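Local atomic coordinates of thiol-disulfide isomerase and thioredoxins (Corynebacterium glutamicum, PDB entry 3LOR), a protein that probably acts as a thioredoxin-fold oxidoreductase or thiol-disulfide isomerase and can bind calcium. Residues V14-N19 against V98-P103. Sequence-based numbering, arbitrary orientation.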
# COMPACT_ATOMS: atom_id res chain seq x y z
N VAL A 14 -13.87 30.26 -14.20
CA VAL A 14 -13.26 29.36 -15.16
C VAL A 14 -12.86 29.98 -16.49
O VAL A 14 -13.67 30.52 -17.17
CB VAL A 14 -14.25 28.27 -15.47
CG1 VAL A 14 -13.78 27.35 -16.50
CG2 VAL A 14 -14.66 27.59 -14.25
N GLN A 15 -11.60 29.89 -16.87
CA GLN A 15 -11.22 30.26 -18.22
C GLN A 15 -11.78 29.35 -19.29
O GLN A 15 -12.30 29.83 -20.26
CB GLN A 15 -9.71 30.39 -18.35
CG GLN A 15 -9.16 30.40 -19.74
CD GLN A 15 -7.66 30.56 -19.77
OE1 GLN A 15 -6.93 29.65 -19.52
NE2 GLN A 15 -7.21 31.73 -20.09
N GLU A 16 -11.69 28.06 -19.12
CA GLU A 16 -12.31 27.14 -20.05
C GLU A 16 -12.53 25.76 -19.47
O GLU A 16 -11.84 25.37 -18.58
CB GLU A 16 -11.48 27.04 -21.31
CG GLU A 16 -10.07 26.65 -21.05
CD GLU A 16 -9.21 26.68 -22.26
OE1 GLU A 16 -8.43 27.63 -22.39
OE2 GLU A 16 -9.29 25.75 -23.07
N TRP A 17 -13.47 25.03 -20.03
CA TRP A 17 -13.65 23.64 -19.69
C TRP A 17 -13.03 22.76 -20.77
O TRP A 17 -13.43 22.74 -21.88
CB TRP A 17 -15.11 23.32 -19.50
CG TRP A 17 -15.82 23.90 -18.35
CD1 TRP A 17 -16.43 25.09 -18.30
CD2 TRP A 17 -16.03 23.29 -17.09
NE1 TRP A 17 -16.99 25.28 -17.09
CE2 TRP A 17 -16.77 24.17 -16.33
CE3 TRP A 17 -15.65 22.08 -16.53
CZ2 TRP A 17 -17.14 23.89 -15.04
CZ3 TRP A 17 -16.02 21.81 -15.30
CH2 TRP A 17 -16.74 22.70 -14.55
N VAL A 18 -11.99 22.09 -20.40
CA VAL A 18 -11.13 21.36 -21.28
C VAL A 18 -11.63 20.10 -21.98
O VAL A 18 -11.26 19.83 -23.08
CB VAL A 18 -9.80 21.17 -20.62
CG1 VAL A 18 -9.25 19.88 -20.94
CG2 VAL A 18 -8.89 22.29 -21.01
N ASN A 19 -12.44 19.33 -21.29
CA ASN A 19 -12.86 18.00 -21.69
C ASN A 19 -14.33 17.72 -21.61
O ASN A 19 -14.73 16.60 -21.56
CB ASN A 19 -12.16 17.00 -20.80
CG ASN A 19 -12.63 17.07 -19.35
OD1 ASN A 19 -13.13 18.05 -18.90
ND2 ASN A 19 -12.45 16.01 -18.66
N VAL A 98 -12.95 18.73 -16.20
CA VAL A 98 -11.83 19.48 -15.77
C VAL A 98 -11.93 20.90 -16.26
O VAL A 98 -12.13 21.13 -17.40
CB VAL A 98 -10.57 18.90 -16.29
CG1 VAL A 98 -9.45 19.65 -15.85
CG2 VAL A 98 -10.46 17.49 -15.94
N ALA A 99 -11.78 21.83 -15.36
CA ALA A 99 -11.76 23.22 -15.70
C ALA A 99 -10.44 23.84 -15.38
O ALA A 99 -9.74 23.42 -14.52
CB ALA A 99 -12.83 23.93 -15.00
N VAL A 100 -10.12 24.86 -16.12
CA VAL A 100 -8.95 25.64 -15.95
C VAL A 100 -9.35 26.92 -15.20
O VAL A 100 -10.18 27.65 -15.64
CB VAL A 100 -8.42 25.98 -17.34
CG1 VAL A 100 -7.28 26.92 -17.30
CG2 VAL A 100 -8.08 24.74 -18.08
N ASP A 101 -8.73 27.16 -14.07
CA ASP A 101 -8.94 28.31 -13.23
C ASP A 101 -8.57 29.59 -13.99
O ASP A 101 -7.56 29.65 -14.60
CB ASP A 101 -8.11 28.12 -11.95
CG ASP A 101 -8.42 29.11 -10.83
OD1 ASP A 101 -9.24 29.99 -11.00
OD2 ASP A 101 -7.79 29.03 -9.79
N MSE A 102 -9.41 30.59 -13.96
CA MSE A 102 -9.16 31.79 -14.69
C MSE A 102 -7.96 32.52 -14.18
O MSE A 102 -7.83 32.79 -13.02
CB MSE A 102 -10.36 32.71 -14.60
CG MSE A 102 -10.15 34.07 -15.24
SE MSE A 102 -10.25 33.94 -17.10
CE MSE A 102 -12.07 33.84 -17.14
N PRO A 103 -7.07 32.80 -15.08
CA PRO A 103 -5.87 33.54 -14.75
C PRO A 103 -6.17 35.01 -14.51
O PRO A 103 -7.10 35.53 -15.05
CB PRO A 103 -5.03 33.35 -15.97
CG PRO A 103 -5.91 33.06 -16.96
CD PRO A 103 -7.03 32.34 -16.44
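The indole of W17 lies flat over A99, whose CB sits above one face of the six-membered ring, 3.8 Å from its centroid and 13° off the ring normal, a CH-pi contact. CE3, on the rim of the indole, comes closest to that methyl, while the carbonyl O of V98 approaches the ring obliquely. CG of W17 is anti to its own carbonyl carbon (chi1 -68°), which brings the ring end nearer the other strand, over A99, and V14 CG1 touches A99 CB at 3.9 Å. A second flat group is the amide at the end of the N19 side chain, which crosses that of V98 at about a right angle: OD1 accepts the backbone N-H of V98 at 2.8 Å in a nearly straight bond, the donor tilted from the carbonyl plane, while ND2 lies against V98 CG2 and bonds to the O of F96. A side chain thus continues the pairing where the strand of 14-17 has ended. This is antiparallel pairing at the margin of a thioredoxin-like sheet: within the chain 14-17 is one of the two outermost strands, and 98-101 joins it to the parallel strand 65-71. V100 N donates to E16 O at 3.0 Å and V18 N to V98 O at 3.2 Å, whereas Q15 N reaches V100 O through a more bent bond of 135°, at the corner in the chain. Across the sheet from the indole, V18 CG2 meets V100 CG2 at 3.9 Å. At the corner itself, the extended side chain of Q15 brings NE2 to 3.6 Å from P103 CG, and the selenium of M102, a selenomethionine, rests against Q15 CB.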